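Local coordinates for ceramide very long chain fatty acid hydroxylase SCS7 (Saccharomyces cerevisiae, PDB 4ZR1), which hydroxylates the very long chain fatty acid of ceramides, postulated at C-2, with a probable catalytic centre of two zinc ions, at residues G175-L180 with F234-K239; A89-N94 with K184-M189; Q77-R82 with K257-G262. All coordinates share one frame; numbering follows the deposited sequence.

Interaction 1. Residues G175-L180 with F234-K239; sequences GCHHYL and FLHHSK. With ZN (zinc ion), chain C; ZN (zinc ion), chain D; BOG (octyl beta-D-glucopyranoside), chain G; BOG (octyl beta-D-glucopyranoside), chain E.
His177 and His236 meet as an offset edge-to-face pair: the edge of the His177 ring is turned toward the face of His236, with the planes at 87° and the centroids 4.8 Å apart. In the plane of the His177 ring, at its edge, sits CD2 of His236. Just along the chain, CB of His236 lies over one face of the His237 ring, toward its rim. On the Phe234 ring, one face has O1 of a bound octyl glucoside above it, also near the rim.

What joins the two histidines is a zinc ion, which sits 2.3 Å from His177 NE2 and 2.1 Å from His236 NE2. The NE2 atoms of His177 and His236 are 3.2 Å apart, yet share no hydrogen bond, since both are spent on the metal. His177 reaches the metal with CG anti to the backbone N (chi1 175°); the next residue, His178, binds the second zinc through NE2 at 2.3 Å. The two zinc ions lie 6.2 Å apart. His232, His251 and His255 complete the first site; His150, His155, His174 and His254 complete the second.

The motif is the histidine box. With His174, the adjacent His177 and His178 make the HXXHH pattern on helix 164-179, while His232 and His236 come from the cytoplasmic end of helix 211-236. The His177 and His236 side chains reach the zinc from opposite directions, on two helices, with helix 242-256 adding His251 and His255, and consecutive residues of one helix serve different metals. That chemistry is consistent with a dimetal centre that is probably catalytic in the hydroxylation.

Interaction 2. Residues A89-N94 with K184-M189; sequences APLFGN and KYRLVM. With BOG (octyl beta-D-glucopyranoside), chain E.
Arg186 bends at its second torsion (chi2 72°) and then runs extended through chi3, and this shape carries its guanidinium across to the backbone of Ala89. Leu91, with CG anti to its carbonyl carbon, comes from the opposite direction and lays its branch point over one face of the same group, CG standing 3.5 Å from Arg186 NH2.

The grip is end-on and converges on a single acceptor. Arg186 NH1 donates to Ala89 O at 2.6 Å and NH2 reaches the same Ala89 O at 2.9 Å. The oxygen lies in the guanidinium plane, so both N-H groups address it from that edge, although neither bond is straight: the N-H...O angles are 151° for NH1 and 134° for NH2. Two donors on one carbonyl oxygen fix how the flat group is turned, and Leu91 packs against a face already held in place.

Two loops, probably on the cytoplasmic side, are tied here, one following helix 71-78 and the other running from the end of helix 164-179 into the transmembrane helix 191-208. Second partners would help balance the buried charge: Asp183 forms a salt bridge with NH1 and Glu97 with NH2. Glu97 also accepts backbone N-H groups of Leu91, Phe92 and Gly93, joining the arginine to the 89-94 loop.

The backbone of the 184-189 loop also receives the sugar of an octyl glucoside. Its O2 donates to Arg186 O at 2.9 Å, and its O3 donates to Leu187 O at 2.7 Å. Met189, bent at its last torsion, lays CG and its methyl CE against C6 and O6 of the same sugar, while the start of the alkyl chain passes near Leu91 CD1.

Interaction 3. Residues Q77-R82 with K257-G262; sequences QIHRPR and KNYQLG
His79, in the turn just past the end of helix 71-78, faces Tyr259 in the loop after helix 242-256, and these two hold the closest approach of the two backbones, CA to CA 7.9 Å. Each side chain leaves its backbone toward the other segment, and they cross at about a right angle.

The rings nonetheless end up nearly flat against each other. They form an offset stack with centroids 4.1 Å apart and planes only 16° from parallel. The offset puts the CE2 corner of the tyrosine over the imidazole, CE2 lying 3.4 Å from His79 ND1. At the same time His79 CB stands over the middle of the phenol ring, 3.7 Å from the Tyr259 ring centroid, so that a CH-pi contact is added to the stack. Ile78 CG2 lies over the opposite face of the imidazole, near its rim. On the polar side, ND1 of His79 is hydrogen-bonded to Val75 O in the preceding helix.

Tyr259 places its ring with CG between the backbone N and the carbonyl carbon (chi1 62°). The loop around it is shaped by an Asx turn: Asn258 OD1 accepts the backbone N-H of Gln260, OD1 to N 2.7 Å. With an alanine in place of Tyr259 the stacked ring would be gone, and the face of His79 it covers would probably lose its packing, leaving the imidazole less firmly fixed.

His79 also meets the rings of His178 and His155, and Tyr259 lies about 5 Å, at nearest atoms, from the zinc those two bind. The stacked pair is consistent with an aromatic second shell behind the first-shell histidines of a histidine-box metal site.

Along the chain the segments come in the order 77-82, 89-94, 175-180, 184-189, 234-239 and 257-262. Interaction 3 therefore closes a loop that contains the other two, while interactions 1 and 2 cross. Interaction 1 is central, its centre about 12 Å from the centre of each of the others; those two lie about 19 Å apart and do not touch. Leu187 of interaction 2 packs on His177 and His236, and Tyr179 O probably accepts a hydrogen bond from Arg82 N of interaction 3. Helices 164-179 and 211-236 supply zinc ligands, probably on the cytoplasmic side of the membrane, with loops from earlier and later in the chain folded around them.

Interaction 1. Residues G175-L180 with F234-K239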
loop_
_atom_site.group_PDB
_atom_site.type_symbol
_atom_site.label_atom_id
_atom_site.label_comp_id
_atom_site.label_asym_id
_atom_site.label_seq_id
_atom_site.Cartn_x
_atom_site.Cartn_y
_atom_site.Cartn_z
ATOM N N GLY A 175 5.189 -3.145 -3.401
ATOM C CA GLY A 175 5.830 -2.835 -4.668
ATOM C C GLY A 175 4.877 -2.897 -5.849
ATOM O O GLY A 175 4.864 -1.998 -6.691
ATOM N N CYS A 176 4.070 -3.954 -5.902
ATOM C CA CYS A 176 3.111 -4.146 -6.986
ATOM C C CYS A 176 2.153 -2.960 -7.096
ATOM O O CYS A 176 1.784 -2.517 -8.187
ATOM C CB CYS A 176 2.316 -5.435 -6.770
ATOM S SG CYS A 176 1.230 -5.859 -8.142
ATOM N N HIS A 177 1.758 -2.437 -5.950
ATOM C CA HIS A 177 0.814 -1.347 -5.941
ATOM C C HIS A 177 1.451 -0.076 -6.534
ATOM O O HIS A 177 0.792 0.692 -7.235
ATOM C CB HIS A 177 0.303 -1.111 -4.520
ATOM C CG HIS A 177 -0.581 0.087 -4.404
ATOM N ND1 HIS A 177 -1.749 0.217 -5.121
ATOM C CD2 HIS A 177 -0.445 1.229 -3.692
ATOM C CE1 HIS A 177 -2.306 1.381 -4.842
ATOM N NE2 HIS A 177 -1.535 2.012 -3.977
ATOM N N HIS A 178 2.738 0.135 -6.270
ATOM C CA HIS A 178 3.460 1.247 -6.884
ATOM C C HIS A 178 3.716 0.975 -8.358
ATOM O O HIS A 178 3.692 1.879 -9.189
ATOM C CB HIS A 178 4.779 1.500 -6.162
ATOM C CG HIS A 178 4.659 2.451 -5.013
ATOM N ND1 HIS A 178 5.093 3.756 -5.077
ATOM C CD2 HIS A 178 4.136 2.288 -3.774
ATOM C CE1 HIS A 178 4.853 4.356 -3.925
ATOM N NE2 HIS A 178 4.267 3.490 -3.121
ATOM N N TYR A 179 3.966 -0.285 -8.676
ATOM C CA TYR A 179 4.155 -0.684 -10.049
ATOM C C TYR A 179 2.847 -0.495 -10.817
ATOM O O TYR A 179 2.860 0.007 -11.943
ATOM C CB TYR A 179 4.652 -2.130 -10.108
ATOM C CG TYR A 179 5.118 -2.592 -11.468
ATOM C CD1 TYR A 179 6.175 -1.961 -12.118
ATOM C CD2 TYR A 179 4.533 -3.691 -12.085
ATOM C CE1 TYR A 179 6.614 -2.394 -13.361
ATOM C CE2 TYR A 179 4.962 -4.133 -13.330
ATOM C CZ TYR A 179 6.000 -3.483 -13.965
ATOM O OH TYR A 179 6.418 -3.928 -15.203
ATOM N N LEU A 180 1.718 -0.866 -10.205
ATOM C CA LEU A 180 0.420 -0.725 -10.873
ATOM C C LEU A 180 -0.692 -0.085 -10.028
ATOM O O LEU A 180 -1.663 -0.751 -9.660
ATOM C CB LEU A 180 -0.054 -2.082 -11.376
ATOM C CG LEU A 180 0.840 -2.754 -12.428
ATOM C CD1 LEU A 180 1.198 -4.161 -11.994
ATOM C CD2 LEU A 180 0.151 -2.761 -13.777
ATOM N N PHE A 234 -10.211 4.525 -2.315
ATOM C CA PHE A 234 -11.026 5.545 -2.957
ATOM C C PHE A 234 -10.213 6.795 -3.253
ATOM O O PHE A 234 -10.623 7.642 -4.045
ATOM C CB PHE A 234 -12.268 5.846 -2.109
ATOM C CG PHE A 234 -13.258 4.708 -2.098
ATOM C CD1 PHE A 234 -13.880 4.305 -3.276
ATOM C CD2 PHE A 234 -13.542 4.021 -0.930
ATOM C CE1 PHE A 234 -14.772 3.243 -3.285
ATOM C CE2 PHE A 234 -14.434 2.958 -0.930
ATOM C CZ PHE A 234 -15.049 2.571 -2.107
ATOM N N LEU A 235 -9.029 6.875 -2.662
ATOM C CA LEU A 235 -8.070 7.895 -3.053
ATOM C C LEU A 235 -7.608 7.700 -4.502
ATOM O O LEU A 235 -7.357 8.670 -5.211
ATOM C CB LEU A 235 -6.867 7.883 -2.117
ATOM C CG LEU A 235 -7.054 8.412 -0.701
ATOM C CD1 LEU A 235 -5.688 8.507 -0.042
ATOM C CD2 LEU A 235 -7.745 9.771 -0.715
ATOM N N HIS A 236 -7.491 6.449 -4.937
ATOM C CA HIS A 236 -7.056 6.153 -6.304
ATOM C C HIS A 236 -8.210 6.127 -7.300
ATOM O O HIS A 236 -8.089 6.630 -8.419
ATOM C CB HIS A 236 -6.334 4.799 -6.367
ATOM C CG HIS A 236 -4.946 4.831 -5.817
ATOM N ND1 HIS A 236 -3.869 5.269 -6.552
ATOM C CD2 HIS A 236 -4.461 4.477 -4.603
ATOM C CE1 HIS A 236 -2.777 5.192 -5.811
ATOM N NE2 HIS A 236 -3.108 4.712 -4.627
ATOM N N HIS A 237 -9.323 5.531 -6.888
ATOM C CA HIS A 237 -10.380 5.184 -7.822
ATOM C C HIS A 237 -11.689 5.956 -7.642
ATOM O O HIS A 237 -12.775 5.404 -7.829
ATOM C CB HIS A 237 -10.640 3.680 -7.732
ATOM C CG HIS A 237 -9.493 2.850 -8.214
ATOM N ND1 HIS A 237 -8.728 2.070 -7.377
ATOM C CD2 HIS A 237 -8.961 2.706 -9.453
ATOM C CE1 HIS A 237 -7.788 1.462 -8.079
ATOM N NE2 HIS A 237 -7.908 1.832 -9.342
ATOM N N SER A 238 -11.597 7.240 -7.316
ATOM C CA SER A 238 -12.808 7.996 -7.030
ATOM C C SER A 238 -12.629 9.507 -6.986
ATOM O O SER A 238 -11.641 10.008 -6.451
ATOM C CB SER A 238 -13.395 7.537 -5.696
ATOM O OG SER A 238 -14.400 8.432 -5.268
ATOM N N LYS A 239 -13.597 10.228 -7.548
ATOM C CA LYS A 239 -13.708 11.662 -7.302
ATOM C C LYS A 239 -14.368 11.835 -5.933
ATOM O O LYS A 239 -15.544 11.540 -5.738
ATOM C CB LYS A 239 -14.492 12.374 -8.418
ATOM C CG LYS A 239 -15.926 11.903 -8.645
ATOM C CD LYS A 239 -16.710 12.915 -9.466
ATOM C CE LYS A 239 -17.825 13.544 -8.638
ATOM N NZ LYS A 239 -18.454 14.714 -9.315
HETATM ZN ZN ZN C . -1.702 4.131 -3.194
HETATM ZN ZN ZN D . 4.013 3.629 -0.829
HETATM C C1 BOG G . -17.828 7.807 -3.377
HETATM O O1 BOG G . -16.766 7.319 -2.592
HETATM C C2 BOG G . -17.311 8.098 -4.766
HETATM O O2 BOG G . -16.340 9.110 -4.680
HETATM C C3 BOG G . -18.429 8.574 -5.664
HETATM O O3 BOG G . -17.964 8.612 -6.994
HETATM C C4 BOG G . -19.618 7.647 -5.553
HETATM O O4 BOG G . -20.725 8.241 -6.191
HETATM C C5 BOG G . -19.944 7.439 -4.093
HETATM O O5 BOG G . -18.843 6.835 -3.457
HETATM C C6 BOG G . -21.173 6.567 -3.948
HETATM O O6 BOG G . -21.233 5.641 -5.010
HETATM C "C1'" BOG G . -16.374 8.144 -1.519
HETATM C "C2'" BOG G . -15.742 7.276 -0.453
HETATM C "C3'" BOG G . -15.155 8.127 0.652
HETATM C "C4'" BOG G . -15.164 7.347 1.949
HETATM C "C5'" BOG G . -14.143 6.233 1.897
HETATM C "C6'" BOG G . -13.325 6.265 3.171
HETATM C "C7'" BOG G . -14.013 5.471 4.262
HETATM C "C8'" BOG G . -13.101 5.420 5.465
HETATM C C1 BOG E . -0.875 -6.230 -2.019
HETATM O O1 BOG E . -1.501 -7.208 -2.820
HETATM C C2 BOG E . -1.284 -4.865 -2.519
HETATM O O2 BOG E . -0.703 -4.691 -3.790
HETATM C C3 BOG E . -0.729 -3.784 -1.618
HETATM O O3 BOG E . -1.259 -2.511 -1.912
HETATM C C4 BOG E . -0.954 -4.101 -0.171
HETATM O O4 BOG E . -0.196 -3.181 0.578
HETATM C C5 BOG E . -0.472 -5.497 0.115
HETATM O O5 BOG E . -1.228 -6.400 -0.664
HETATM C C6 BOG E . -0.628 -5.731 1.610
HETATM O O6 BOG E . -0.847 -7.088 1.928
HETATM C "C1'" BOG E . -0.653 -8.252 -3.253
HETATM C "C2'" BOG E . -1.405 -9.240 -4.121
HETATM C "C3'" BOG E . -0.715 -10.587 -4.024
HETATM C "C4'" BOG E . -1.659 -11.672 -3.539
HETATM C "C5'" BOG E . -0.913 -12.670 -2.670
HETATM C "C6'" BOG E . -1.715 -13.943 -2.547
HETATM C "C7'" BOG E . -1.068 -14.869 -1.543
HETATM C "C8'" BOG E . 0.115 -15.557 -2.185
#

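Interaction 2. Residues A89-N94 with K184-M189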
loop_
_atom_site.group_PDB
_atom_site.type_symbol
_atom_site.label_atom_id
_atom_site.label_comp_id
_atom_site.label_asym_id
_atom_site.label_seq_id
_atom_site.Cartn_x
_atom_site.Cartn_y
_atom_site.Cartn_z
ATOM N N ALA A 89 -2.988 -7.300 -14.513
ATOM C CA ALA A 89 -1.796 -8.060 -14.923
ATOM C C ALA A 89 -1.678 -9.394 -14.193
ATOM O O ALA A 89 -2.017 -9.506 -13.021
ATOM C CB ALA A 89 -0.536 -7.236 -14.694
ATOM N N PRO A 90 -1.201 -10.422 -14.896
ATOM C CA PRO A 90 -1.066 -11.734 -14.257
ATOM C C PRO A 90 0.133 -11.796 -13.309
ATOM O O PRO A 90 1.223 -11.348 -13.668
ATOM C CB PRO A 90 -0.874 -12.673 -15.448
ATOM C CG PRO A 90 -0.194 -11.809 -16.486
ATOM C CD PRO A 90 -0.787 -10.440 -16.314
ATOM N N LEU A 91 -0.065 -12.337 -12.110
ATOM C CA LEU A 91 1.052 -12.537 -11.191
ATOM C C LEU A 91 1.557 -13.973 -11.281
ATOM O O LEU A 91 2.764 -14.211 -11.265
ATOM C CB LEU A 91 0.661 -12.190 -9.742
ATOM C CG LEU A 91 0.272 -10.731 -9.471
ATOM C CD1 LEU A 91 0.269 -10.416 -7.985
ATOM C CD2 LEU A 91 1.176 -9.782 -10.198
ATOM N N PHE A 92 0.625 -14.922 -11.375
ATOM C CA PHE A 92 0.951 -16.339 -11.521
ATOM C C PHE A 92 0.602 -16.845 -12.913
ATOM O O PHE A 92 1.350 -17.626 -13.506
ATOM C CB PHE A 92 0.205 -17.192 -10.495
ATOM C CG PHE A 92 0.684 -17.030 -9.089
ATOM C CD1 PHE A 92 1.820 -17.693 -8.648
ATOM C CD2 PHE A 92 -0.028 -16.252 -8.186
ATOM C CE1 PHE A 92 2.250 -17.563 -7.339
ATOM C CE2 PHE A 92 0.398 -16.116 -6.877
ATOM C CZ PHE A 92 1.532 -16.771 -6.453
ATOM N N GLY A 93 -0.563 -16.432 -13.410
ATOM C CA GLY A 93 -1.032 -16.854 -14.720
ATOM C C GLY A 93 -1.695 -18.222 -14.720
ATOM O O GLY A 93 -2.274 -18.645 -15.718
ATOM N N ASN A 94 -1.603 -18.922 -13.597
ATOM C CA ASN A 94 -2.236 -20.222 -13.444
ATOM C C ASN A 94 -3.468 -20.143 -12.541
ATOM O O ASN A 94 -4.085 -19.090 -12.412
ATOM C CB ASN A 94 -1.238 -21.232 -12.882
ATOM C CG ASN A 94 -0.598 -20.752 -11.606
ATOM O OD1 ASN A 94 -1.269 -20.226 -10.728
ATOM N ND2 ASN A 94 0.709 -20.908 -11.503
ATOM N N LYS A 184 -7.365 -1.979 -9.913
ATOM C CA LYS A 184 -8.395 -1.928 -8.877
ATOM C C LYS A 184 -8.492 -3.209 -8.034
ATOM O O LYS A 184 -9.124 -3.213 -6.979
ATOM C CB LYS A 184 -9.756 -1.599 -9.500
ATOM C CG LYS A 184 -10.280 -2.634 -10.481
ATOM C CD LYS A 184 -11.575 -2.164 -11.149
ATOM C CE LYS A 184 -12.058 -3.163 -12.201
ATOM N NZ LYS A 184 -13.306 -2.728 -12.888
ATOM N N TYR A 185 -7.840 -4.284 -8.460
ATOM C CA TYR A 185 -7.894 -5.504 -7.662
ATOM C C TYR A 185 -6.582 -5.830 -6.967
ATOM O O TYR A 185 -6.467 -6.877 -6.344
ATOM C CB TYR A 185 -8.320 -6.688 -8.517
ATOM C CG TYR A 185 -9.753 -6.608 -8.999
ATOM C CD1 TYR A 185 -10.809 -6.994 -8.186
ATOM C CD2 TYR A 185 -10.043 -6.172 -10.277
ATOM C CE1 TYR A 185 -12.110 -6.933 -8.636
ATOM C CE2 TYR A 185 -11.336 -6.108 -10.731
ATOM C CZ TYR A 185 -12.367 -6.489 -9.914
ATOM O OH TYR A 185 -13.657 -6.413 -10.392
ATOM N N ARG A 186 -5.607 -4.932 -7.046
ATOM C CA ARG A 186 -4.344 -5.133 -6.348
ATOM C C ARG A 186 -3.984 -3.937 -5.487
ATOM O O ARG A 186 -2.814 -3.573 -5.377
ATOM C CB ARG A 186 -3.208 -5.401 -7.341
ATOM C CG ARG A 186 -3.014 -6.866 -7.685
ATOM C CD ARG A 186 -4.130 -7.372 -8.568
ATOM N NE ARG A 186 -3.865 -8.735 -9.003
ATOM C CZ ARG A 186 -3.315 -9.056 -10.171
ATOM N NH1 ARG A 186 -2.979 -8.109 -11.048
ATOM N NH2 ARG A 186 -3.105 -10.332 -10.464
ATOM N N LEU A 187 -4.990 -3.319 -4.884
ATOM C CA LEU A 187 -4.760 -2.178 -4.017
ATOM C C LEU A 187 -4.951 -2.590 -2.560
ATOM O O LEU A 187 -4.005 -2.554 -1.773
ATOM C CB LEU A 187 -5.684 -1.016 -4.404
ATOM C CG LEU A 187 -5.469 0.354 -3.759
ATOM C CD1 LEU A 187 -6.090 1.466 -4.597
ATOM C CD2 LEU A 187 -6.066 0.376 -2.364
ATOM N N VAL A 188 -6.168 -2.977 -2.189
ATOM C CA VAL A 188 -6.391 -3.350 -0.803
ATOM C C VAL A 188 -5.699 -4.666 -0.513
ATOM O O VAL A 188 -5.301 -5.388 -1.423
ATOM C CB VAL A 188 -7.875 -3.457 -0.442
ATOM C CG1 VAL A 188 -8.619 -2.173 -0.859
ATOM C CG2 VAL A 188 -8.490 -4.689 -1.063
ATOM N N MET A 189 -5.535 -4.956 0.767
ATOM C CA MET A 189 -4.782 -6.117 1.190
ATOM C C MET A 189 -5.646 -7.347 1.100
ATOM O O MET A 189 -6.797 -7.337 1.517
ATOM C CB MET A 189 -4.282 -5.951 2.620
ATOM C CG MET A 189 -3.489 -4.689 2.853
ATOM S SD MET A 189 -2.832 -4.697 4.522
ATOM C CE MET A 189 -2.319 -6.400 4.605
HETATM C C1 BOG E . -0.875 -6.230 -2.019
HETATM O O1 BOG E . -1.501 -7.208 -2.820
HETATM C C2 BOG E . -1.284 -4.865 -2.519
HETATM O O2 BOG E . -0.703 -4.691 -3.790
HETATM C C3 BOG E . -0.729 -3.784 -1.618
HETATM O O3 BOG E . -1.259 -2.511 -1.912
HETATM C C4 BOG E . -0.954 -4.101 -0.171
HETATM O O4 BOG E . -0.196 -3.181 0.578
HETATM C C5 BOG E . -0.472 -5.497 0.115
HETATM O O5 BOG E . -1.228 -6.400 -0.664
HETATM C C6 BOG E . -0.628 -5.731 1.610
HETATM O O6 BOG E . -0.847 -7.088 1.928
HETATM C "C1'" BOG E . -0.653 -8.252 -3.253
HETATM C "C2'" BOG E . -1.405 -9.240 -4.121
HETATM C "C3'" BOG E . -0.715 -10.587 -4.024
HETATM C "C4'" BOG E . -1.659 -11.672 -3.539
HETATM C "C5'" BOG E . -0.913 -12.670 -2.670
HETATM C "C6'" BOG E . -1.715 -13.943 -2.547
HETATM C "C7'" BOG E . -1.068 -14.869 -1.543
HETATM C "C8'" BOG E . 0.115 -15.557 -2.185
#

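Interaction 3. Residues Q77-R82 with K257-G262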
loop_
_atom_site.group_PDB
_atom_site.type_symbol
_atom_site.label_atom_id
_atom_site.label_comp_id
_atom_site.label_asym_id
_atom_site.label_seq_id
_atom_site.Cartn_x
_atom_site.Cartn_y
_atom_site.Cartn_z
ATOM N N GLN A 77 12.893 0.625 -10.371
ATOM C CA GLN A 77 12.015 0.318 -11.483
ATOM C C GLN A 77 10.587 0.004 -11.043
ATOM O O GLN A 77 9.632 0.364 -11.731
ATOM C CB GLN A 77 12.601 -0.843 -12.280
ATOM C CG GLN A 77 12.440 -0.699 -13.770
ATOM C CD GLN A 77 13.162 0.485 -14.331
ATOM O OE1 GLN A 77 14.210 0.892 -13.827
ATOM N NE2 GLN A 77 12.594 1.068 -15.374
ATOM N N ILE A 78 10.452 -0.662 -9.898
ATOM C CA ILE A 78 9.146 -1.071 -9.376
ATOM C C ILE A 78 8.285 0.123 -8.947
ATOM O O ILE A 78 7.057 0.027 -8.933
ATOM C CB ILE A 78 9.296 -2.032 -8.170
ATOM C CG1 ILE A 78 8.025 -2.851 -7.960
ATOM C CG2 ILE A 78 9.644 -1.264 -6.893
ATOM C CD1 ILE A 78 7.734 -3.828 -9.067
ATOM N N HIS A 79 8.931 1.242 -8.604
ATOM C CA HIS A 79 8.218 2.442 -8.167
ATOM C C HIS A 79 7.978 3.419 -9.322
ATOM O O HIS A 79 7.428 4.499 -9.128
ATOM C CB HIS A 79 8.978 3.149 -7.040
ATOM C CG HIS A 79 9.138 2.320 -5.803
ATOM N ND1 HIS A 79 10.319 1.690 -5.476
ATOM C CD2 HIS A 79 8.264 2.011 -4.814
ATOM C CE1 HIS A 79 10.168 1.031 -4.342
ATOM N NE2 HIS A 79 8.929 1.203 -3.921
ATOM N N ARG A 80 8.390 3.047 -10.527
ATOM C CA ARG A 80 8.029 3.842 -11.690
ATOM C C ARG A 80 6.822 3.176 -12.334
ATOM O O ARG A 80 6.934 2.090 -12.894
ATOM C CB ARG A 80 9.212 3.974 -12.641
ATOM C CG ARG A 80 10.399 4.667 -11.974
ATOM C CD ARG A 80 11.593 4.799 -12.889
ATOM N NE ARG A 80 11.275 5.589 -14.069
ATOM C CZ ARG A 80 12.166 5.941 -14.986
ATOM N NH1 ARG A 80 11.794 6.660 -16.039
ATOM N NH2 ARG A 80 13.433 5.575 -14.843
ATOM N N PRO A 81 5.647 3.816 -12.209
ATOM C CA PRO A 81 4.371 3.135 -12.461
ATOM C C PRO A 81 4.088 2.787 -13.918
ATOM O O PRO A 81 4.498 3.487 -14.840
ATOM C CB PRO A 81 3.329 4.141 -11.940
ATOM C CG PRO A 81 4.019 5.468 -11.981
ATOM C CD PRO A 81 5.455 5.177 -11.673
ATOM N N ARG A 82 3.378 1.684 -14.108
ATOM C CA ARG A 82 2.845 1.334 -15.409
ATOM C C ARG A 82 1.340 1.139 -15.253
ATOM O O ARG A 82 0.802 1.292 -14.158
ATOM C CB ARG A 82 3.504 0.065 -15.960
ATOM C CG ARG A 82 4.858 -0.267 -15.357
ATOM C CD ARG A 82 5.986 0.590 -15.909
ATOM N NE ARG A 82 7.234 0.333 -15.195
ATOM C CZ ARG A 82 8.417 0.219 -15.786
ATOM N NH1 ARG A 82 9.506 -0.020 -15.070
ATOM N NH2 ARG A 82 8.505 0.335 -17.102
ATOM N N LYS A 257 5.320 11.414 -7.673
ATOM C CA LYS A 257 6.252 12.520 -7.468
ATOM C C LYS A 257 7.396 12.162 -6.517
ATOM O O LYS A 257 8.574 12.339 -6.852
ATOM C CB LYS A 257 5.504 13.743 -6.942
ATOM C CG LYS A 257 6.378 14.956 -6.700
ATOM C CD LYS A 257 5.525 16.159 -6.344
ATOM C CE LYS A 257 6.356 17.417 -6.164
ATOM N NZ LYS A 257 5.476 18.577 -5.842
ATOM N N ASN A 258 7.045 11.656 -5.336
ATOM C CA ASN A 258 8.037 11.311 -4.322
ATOM C C ASN A 258 7.521 10.231 -3.370
ATOM O O ASN A 258 6.573 10.468 -2.619
ATOM C CB ASN A 258 8.436 12.568 -3.530
ATOM C CG ASN A 258 9.736 12.395 -2.753
ATOM O OD1 ASN A 258 9.986 11.348 -2.155
ATOM N ND2 ASN A 258 10.573 13.429 -2.769
ATOM N N TYR A 259 8.148 9.054 -3.400
ATOM C CA TYR A 259 7.778 7.964 -2.498
ATOM C C TYR A 259 8.772 7.828 -1.342
ATOM O O TYR A 259 8.829 6.791 -0.678
ATOM C CB TYR A 259 7.658 6.633 -3.263
ATOM C CG TYR A 259 8.926 6.124 -3.932
ATOM C CD1 TYR A 259 9.307 6.576 -5.189
ATOM C CD2 TYR A 259 9.718 5.158 -3.322
ATOM C CE1 TYR A 259 10.456 6.109 -5.804
ATOM C CE2 TYR A 259 10.863 4.674 -3.932
ATOM C CZ TYR A 259 11.228 5.156 -5.170
ATOM O OH TYR A 259 12.370 4.678 -5.770
ATOM N N GLN A 260 9.561 8.876 -1.112
ATOM C CA GLN A 260 10.378 8.964 0.096
ATOM C C GLN A 260 9.644 9.805 1.140
ATOM O O GLN A 260 10.119 9.977 2.267
ATOM C CB GLN A 260 11.758 9.556 -0.200
ATOM C CG GLN A 260 12.732 8.575 -0.813
ATOM C CD GLN A 260 12.478 8.333 -2.287
ATOM O OE1 GLN A 260 12.313 9.270 -3.073
ATOM N NE2 GLN A 260 12.420 7.066 -2.665
ATOM N N LEU A 261 8.479 10.318 0.745
ATOM C CA LEU A 261 7.632 11.127 1.611
ATOM C C LEU A 261 6.161 10.724 1.473
ATOM O O LEU A 261 5.816 9.887 0.636
ATOM C CB LEU A 261 7.795 12.605 1.274
ATOM C CG LEU A 261 9.203 13.186 1.327
ATOM C CD1 LEU A 261 9.194 14.567 0.722
ATOM C CD2 LEU A 261 9.726 13.225 2.756
ATOM N N GLY A 262 5.301 11.327 2.296
ATOM C CA GLY A 262 3.862 11.139 2.198
ATOM C C GLY A 262 3.385 9.751 2.592
ATOM O O GLY A 262 2.521 9.166 1.923
#